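Local coordinates for protein hyaluronidase (Thermobaculum terrenum, PDB 5DIY) that probably removes N-acetylglucosamine from glycosylated proteins as a family 84 glycoside hydrolase, at residues N77-Y90 and S113-H127. Numbering follows the deposited sequence.
Sequences NFTFAISPGLSLVY and SIGIFFDNVPFDLIH. Unlike the reference sequence in segment 113-127: Asn120 (reference Asp). With NAG (2-acetamido-2-deoxy-beta-D-glucopyranose), chain E.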
loop_
_atom_site.group_PDB
_atom_site.type_symbol
_atom_site.label_atom_id
_atom_site.label_comp_id
_atom_site.label_asym_id
_atom_site.label_seq_id
_atom_site.Cartn_x
_atom_site.Cartn_y
_atom_site.Cartn_z
ATOM N N ASN C 77 9.985 0.809 20.686
ATOM C CA ASN C 77 8.892 0.515 21.614
ATOM C C ASN C 77 7.962 -0.495 20.950
ATOM O O ASN C 77 7.410 -0.214 19.885
ATOM C CB ASN C 77 8.129 1.794 21.979
ATOM C CG ASN C 77 7.113 1.587 23.105
ATOM O OD1 ASN C 77 7.284 0.735 23.982
ATOM N ND2 ASN C 77 6.053 2.384 23.089
ATOM N N PHE C 78 7.821 -1.674 21.559
ATOM C CA PHE C 78 6.935 -2.721 21.054
ATOM C C PHE C 78 5.543 -2.528 21.651
ATOM O O PHE C 78 5.393 -2.497 22.876
ATOM C CB PHE C 78 7.480 -4.098 21.437
ATOM C CG PHE C 78 6.707 -5.264 20.862
ATOM C CD1 PHE C 78 5.488 -5.664 21.414
ATOM C CD2 PHE C 78 7.228 -6.006 19.802
ATOM C CE1 PHE C 78 4.797 -6.749 20.899
ATOM C CE2 PHE C 78 6.539 -7.092 19.285
ATOM C CZ PHE C 78 5.323 -7.467 19.835
ATOM N N THR C 79 4.538 -2.421 20.785
ATOM C CA THR C 79 3.138 -2.361 21.193
ATOM C C THR C 79 2.424 -3.623 20.731
ATOM O O THR C 79 2.485 -3.981 19.556
ATOM C CB THR C 79 2.443 -1.123 20.594
ATOM O OG1 THR C 79 3.050 0.063 21.117
ATOM C CG2 THR C 79 0.937 -1.096 20.913
ATOM N N PHE C 80 1.755 -4.293 21.665
ATOM C CA PHE C 80 0.895 -5.420 21.349
ATOM C C PHE C 80 -0.504 -4.874 21.147
ATOM O O PHE C 80 -1.036 -4.212 22.043
ATOM C CB PHE C 80 0.884 -6.458 22.477
ATOM C CG PHE C 80 -0.102 -7.570 22.251
ATOM C CD1 PHE C 80 0.196 -8.612 21.384
ATOM C CD2 PHE C 80 -1.348 -7.552 22.869
ATOM C CE1 PHE C 80 -0.723 -9.625 21.148
ATOM C CE2 PHE C 80 -2.268 -8.562 22.642
ATOM C CZ PHE C 80 -1.957 -9.600 21.783
ATOM N N ALA C 81 -1.105 -5.147 19.992
ATOM C CA ALA C 81 -2.492 -4.758 19.747
ATOM C C ALA C 81 -3.438 -5.954 19.737
ATOM O O ALA C 81 -3.043 -7.075 19.413
ATOM C CB ALA C 81 -2.616 -3.973 18.454
ATOM N N ILE C 82 -4.691 -5.678 20.091
ATOM C CA ILE C 82 -5.776 -6.653 20.115
ATOM C C ILE C 82 -7.002 -5.986 19.460
ATOM O O ILE C 82 -7.181 -4.772 19.570
ATOM C CB ILE C 82 -6.050 -7.131 21.575
ATOM C CG1 ILE C 82 -7.012 -8.326 21.618
ATOM C CG2 ILE C 82 -6.543 -6.000 22.474
ATOM C CD1 ILE C 82 -6.350 -9.646 21.282
ATOM N N SER C 83 -7.812 -6.780 18.759
ATOM C CA SER C 83 -8.986 -6.296 18.039
ATOM C C SER C 83 -10.203 -7.137 18.436
ATOM O O SER C 83 -10.478 -8.160 17.804
ATOM C CB SER C 83 -8.746 -6.370 16.531
ATOM O OG SER C 83 -7.613 -5.603 16.172
ATOM N N PRO C 84 -10.923 -6.721 19.502
ATOM C CA PRO C 84 -12.033 -7.494 20.057
ATOM C C PRO C 84 -13.433 -7.119 19.554
ATOM O O PRO C 84 -14.411 -7.758 19.958
ATOM C CB PRO C 84 -11.927 -7.175 21.548
ATOM C CG PRO C 84 -11.514 -5.744 21.559
ATOM C CD PRO C 84 -10.612 -5.558 20.361
ATOM N N GLY C 85 -13.523 -6.129 18.664
ATOM C CA GLY C 85 -14.789 -5.483 18.336
ATOM C C GLY C 85 -15.806 -6.265 17.519
ATOM O O GLY C 85 -16.944 -5.814 17.390
ATOM N N LEU C 86 -15.420 -7.411 16.960
ATOM C CA LEU C 86 -16.375 -8.249 16.223
ATOM C C LEU C 86 -17.353 -8.953 17.156
ATOM O O LEU C 86 -18.492 -9.193 16.769
ATOM C CB LEU C 86 -15.662 -9.298 15.356
ATOM C CG LEU C 86 -14.718 -8.794 14.268
ATOM C CD1 LEU C 86 -13.943 -9.959 13.668
ATOM C CD2 LEU C 86 -15.489 -8.046 13.192
ATOM N N SER C 87 -16.903 -9.293 18.365
ATOM C CA SER C 87 -17.732 -10.029 19.339
ATOM C C SER C 87 -17.723 -9.498 20.785
ATOM O O SER C 87 -18.361 -10.096 21.645
ATOM C CB SER C 87 -17.312 -11.501 19.332
ATOM O OG SER C 87 -15.948 -11.637 19.693
ATOM N N LEU C 88 -17.045 -8.384 21.062
ATOM C CA LEU C 88 -16.950 -7.869 22.436
ATOM C C LEU C 88 -18.306 -7.411 22.960
ATOM O O LEU C 88 -19.026 -6.691 22.275
ATOM C CB LEU C 88 -15.963 -6.694 22.523
ATOM C CG LEU C 88 -15.858 -5.894 23.831
ATOM C CD1 LEU C 88 -15.438 -6.793 24.980
ATOM C CD2 LEU C 88 -14.876 -4.743 23.677
ATOM N N VAL C 89 -18.631 -7.838 24.177
ATOM C CA VAL C 89 -19.721 -7.254 24.951
ATOM C C VAL C 89 -19.085 -6.150 25.801
ATOM O O VAL C 89 -18.452 -6.427 26.822
ATOM C CB VAL C 89 -20.442 -8.302 25.835
ATOM C CG1 VAL C 89 -21.728 -7.716 26.413
ATOM C CG2 VAL C 89 -20.746 -9.563 25.034
ATOM N N TYR C 90 -19.243 -4.905 25.354
ATOM C CA TYR C 90 -18.593 -3.747 25.984
ATOM C C TYR C 90 -18.910 -3.594 27.477
ATOM O O TYR C 90 -18.017 -3.302 28.268
ATOM C CB TYR C 90 -18.956 -2.455 25.242
ATOM C CG TYR C 90 -18.351 -2.345 23.860
ATOM C CD1 TYR C 90 -17.032 -1.930 23.688
ATOM C CD2 TYR C 90 -19.095 -2.659 22.721
ATOM C CE1 TYR C 90 -16.472 -1.830 22.428
ATOM C CE2 TYR C 90 -18.544 -2.560 21.455
ATOM C CZ TYR C 90 -17.231 -2.147 21.311
ATOM O OH TYR C 90 -16.678 -2.047 20.056
ATOM N N SER C 113 2.831 -0.561 26.327
ATOM C CA SER C 113 1.957 0.016 25.300
ATOM C C SER C 113 1.066 -1.066 24.692
ATOM O O SER C 113 1.552 -2.086 24.194
ATOM C CB SER C 113 2.774 0.698 24.205
ATOM O OG SER C 113 1.915 1.276 23.232
ATOM N N ILE C 114 -0.240 -0.831 24.745
ATOM C CA ILE C 114 -1.229 -1.794 24.296
ATOM C C ILE C 114 -2.118 -1.117 23.266
ATOM O O ILE C 114 -2.592 -0.005 23.489
ATOM C CB ILE C 114 -2.078 -2.322 25.481
ATOM C CG1 ILE C 114 -1.192 -3.018 26.535
ATOM C CG2 ILE C 114 -3.185 -3.259 24.996
ATOM C CD1 ILE C 114 -0.569 -4.334 26.104
ATOM N N GLY C 115 -2.325 -1.791 22.137
ATOM C CA GLY C 115 -3.254 -1.338 21.100
ATOM C C GLY C 115 -4.603 -2.016 21.258
ATOM O O GLY C 115 -4.665 -3.232 21.411
ATOM N N ILE C 116 -5.688 -1.244 21.238
ATOM C CA ILE C 116 -7.040 -1.823 21.250
ATOM C C ILE C 116 -7.815 -1.224 20.076
ATOM O O ILE C 116 -8.227 -0.059 20.125
ATOM C CB ILE C 116 -7.774 -1.608 22.599
ATOM C CG1 ILE C 116 -6.893 -2.089 23.764
ATOM C CG2 ILE C 116 -9.101 -2.359 22.609
ATOM C CD1 ILE C 116 -7.518 -1.950 25.134
ATOM N N PHE C 117 -8.013 -2.022 19.023
ATOM C CA PHE C 117 -8.533 -1.502 17.747
ATOM C C PHE C 117 -9.969 -1.916 17.492
ATOM O O PHE C 117 -10.350 -3.042 17.803
ATOM C CB PHE C 117 -7.651 -1.938 16.569
ATOM C CG PHE C 117 -6.190 -1.557 16.695
ATOM C CD1 PHE C 117 -5.761 -0.488 17.488
ATOM C CD2 PHE C 117 -5.238 -2.253 15.966
ATOM C CE1 PHE C 117 -4.422 -0.162 17.575
ATOM C CE2 PHE C 117 -3.897 -1.926 16.045
ATOM C CZ PHE C 117 -3.486 -0.883 16.851
ATOM N N PHE C 118 -10.751 -0.986 16.928
ATOM C CA PHE C 118 -12.163 -1.201 16.588
ATOM C C PHE C 118 -12.456 -0.851 15.122
ATOM O O PHE C 118 -13.592 -0.521 14.769
ATOM C CB PHE C 118 -13.053 -0.375 17.526
ATOM C CG PHE C 118 -12.847 -0.692 18.978
ATOM C CD1 PHE C 118 -13.498 -1.770 19.563
ATOM C CD2 PHE C 118 -11.975 0.060 19.750
ATOM C CE1 PHE C 118 -13.291 -2.087 20.899
ATOM C CE2 PHE C 118 -11.767 -0.246 21.086
ATOM C CZ PHE C 118 -12.428 -1.320 21.664
ATOM N N ASP C 119 -11.433 -0.919 14.272
ATOM C CA ASP C 119 -11.616 -0.750 12.828
ATOM C C ASP C 119 -12.303 -1.966 12.212
ATOM O O ASP C 119 -12.100 -3.089 12.662
ATOM C CB ASP C 119 -10.277 -0.505 12.123
ATOM C CG ASP C 119 -9.266 -1.621 12.362
ATOM O OD1 ASP C 119 -8.954 -1.896 13.538
ATOM O OD2 ASP C 119 -8.778 -2.201 11.376
ATOM N N ASN C 120 -13.108 -1.726 11.177
ATOM C CA ASN C 120 -13.779 -2.784 10.419
ATOM C C ASN C 120 -14.612 -3.713 11.304
ATOM O O ASN C 120 -14.395 -4.928 11.356
ATOM C CB ASN C 120 -12.764 -3.571 9.581
ATOM C CG ASN C 120 -11.945 -2.679 8.659
ATOM O OD1 ASN C 120 -12.304 -1.529 8.397
ATOM N ND2 ASN C 120 -10.828 -3.206 8.172
ATOM N N VAL C 121 -15.542 -3.088 12.021
ATOM C CA VAL C 121 -16.572 -3.768 12.807
ATOM C C VAL C 121 -17.899 -3.087 12.455
ATOM O O VAL C 121 -17.886 -2.027 11.816
ATOM C CB VAL C 121 -16.288 -3.693 14.332
ATOM C CG1 VAL C 121 -14.922 -4.289 14.644
ATOM C CG2 VAL C 121 -16.399 -2.263 14.866
ATOM N N PRO C 122 -19.045 -3.690 12.845
ATOM C CA PRO C 122 -20.332 -3.028 12.596
ATOM C C PRO C 122 -20.444 -1.659 13.269
ATOM O O PRO C 122 -19.940 -1.471 14.381
ATOM C CB PRO C 122 -21.353 -4.011 13.188
ATOM C CG PRO C 122 -20.686 -5.335 13.101
ATOM C CD PRO C 122 -19.234 -5.054 13.377
ATOM N N PHE C 123 -21.115 -0.724 12.594
ATOM C CA PHE C 123 -21.218 0.666 13.063
ATOM C C PHE C 123 -22.133 0.857 14.279
ATOM O O PHE C 123 -22.126 1.930 14.880
ATOM C CB PHE C 123 -21.687 1.601 11.930
ATOM C CG PHE C 123 -20.772 1.639 10.717
ATOM C CD1 PHE C 123 -19.377 1.597 10.841
ATOM C CD2 PHE C 123 -21.315 1.776 9.437
ATOM C CE1 PHE C 123 -18.554 1.651 9.716
ATOM C CE2 PHE C 123 -20.495 1.837 8.313
ATOM C CZ PHE C 123 -19.115 1.773 8.451
ATOM N N ASP C 124 -22.901 -0.171 14.642
ATOM C CA ASP C 124 -23.822 -0.113 15.778
ATOM C C ASP C 124 -23.603 -1.303 16.708
ATOM O O ASP C 124 -22.929 -2.269 16.342
ATOM C CB ASP C 124 -25.284 -0.051 15.295
ATOM C CG ASP C 124 -25.564 -0.981 14.118
ATOM O OD1 ASP C 124 -24.878 -2.019 13.979
ATOM O OD2 ASP C 124 -26.470 -0.659 13.320
ATOM N N LEU C 125 -24.191 -1.218 17.901
ATOM C CA LEU C 125 -23.990 -2.207 18.960
ATOM C C LEU C 125 -24.678 -3.539 18.636
ATOM O O LEU C 125 -25.877 -3.578 18.359
ATOM C CB LEU C 125 -24.487 -1.660 20.305
ATOM C CG LEU C 125 -23.750 -0.417 20.826
ATOM C CD1 LEU C 125 -24.549 0.287 21.913
ATOM C CD2 LEU C 125 -22.361 -0.779 21.336
ATOM N N ILE C 126 -23.899 -4.617 18.685
ATOM C CA ILE C 126 -24.361 -5.967 18.341
ATOM C C ILE C 126 -25.212 -6.580 19.456
ATOM O O ILE C 126 -26.247 -7.190 19.177
ATOM C CB ILE C 126 -23.156 -6.897 18.013
ATOM C CG1 ILE C 126 -22.453 -6.412 16.739
ATOM C CG2 ILE C 126 -23.590 -8.351 17.842
ATOM C CD1 ILE C 126 -21.097 -7.045 16.490
ATOM N N HIS C 127 -24.781 -6.410 20.705
ATOM C CA HIS C 127 -25.392 -7.095 21.843
ATOM C C HIS C 127 -26.455 -6.236 22.529
ATOM O O HIS C 127 -26.275 -5.023 22.693
ATOM C CB HIS C 127 -24.315 -7.487 22.850
ATOM C CG HIS C 127 -23.189 -8.270 22.255
ATOM N ND1 HIS C 127 -23.210 -9.645 22.158
ATOM C CD2 HIS C 127 -22.006 -7.873 21.732
ATOM C CE1 HIS C 127 -22.088 -10.061 21.599
ATOM N NE2 HIS C 127 -21.339 -9.006 21.332
HETATM C C1 NAG E . -8.250 -1.068 6.569
HETATM C C2 NAG E . -7.588 -1.711 7.803
HETATM C C3 NAG E . -6.153 -2.192 7.569
HETATM C C4 NAG E . -5.925 -2.492 6.097
HETATM C C5 NAG E . -6.107 -1.204 5.310
HETATM C C6 NAG E . -5.910 -1.392 3.797
HETATM C C7 NAG E . -7.148 0.382 9.049
HETATM C C8 NAG E . -7.356 1.080 10.364
HETATM N N2 NAG E . -7.675 -0.841 8.971
HETATM O O3 NAG E . -5.919 -3.360 8.363
HETATM O O4 NAG E . -4.592 -2.958 5.888
HETATM O O5 NAG E . -7.355 -0.556 5.574
HETATM O O6 NAG E . -6.739 -2.433 3.273
HETATM O O7 NAG E . -6.547 0.914 8.124
HETATM O O HOH W 1 5.649 -1.196 25.387
HETATM O O HOH W 2 -8.354 -4.610 13.745
HETATM O O HOH W 3 -12.058 -4.925 16.628
#
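Thr79 OG1 and Ser113 OG share a 2.7 Å hydrogen bond, the serine hydroxyl swung anti to its own nitrogen (chi1 -179°). Strands 77-82 and 113-117 pair in parallel, Gly115 N bonding Phe80 O at 2.7 Å and Phe117 N reaching Ile82 O at 2.9 Å. Gly115 leaves room for Ala81, whose CB lies 3.4 Å from Phe117 CE2. Past the strand ends, Asp119 OD2 is gripped twice: N2 of the bound N-acetylglucosamine donates to it at 3.0 Å in a nearly straight bond (166°), and Lys43 adds a salt bridge. A water on Asp119 OD1 also bonds Ser83 OG, tying this sugar-binding carboxylate to the loop that follows strand 77-82. The next residue, Asn120, is an engineered replacement for the aspartate predicted to be the proton donor; Tyr168 and Tyr14 hold its amide. The Phe118 and Tyr90 rings meet obliquely, planes at 38°, with Leu88 CD2 at the Phe118 edge. Farther out, Val89 CG2 sits squarely over one face of the His127 imidazole, 3.6 Å from its centroid, Ile126 CG2 covers the opposite face, and NE2 makes a weak bond to Ser87 O. With an alanine at His127, Val89 CG2 would probably lose its aromatic platform and Ser87 O this donor, leaving the two loops less firmly joined. The strands are the third and fourth of the TIM barrel, linked right-handedly through helix 93-108, which packs on Phe80 and Ile82; strand 37-40 flanks 77-82, and helix 137-153 covers Leu88, Tyr90 and Phe118.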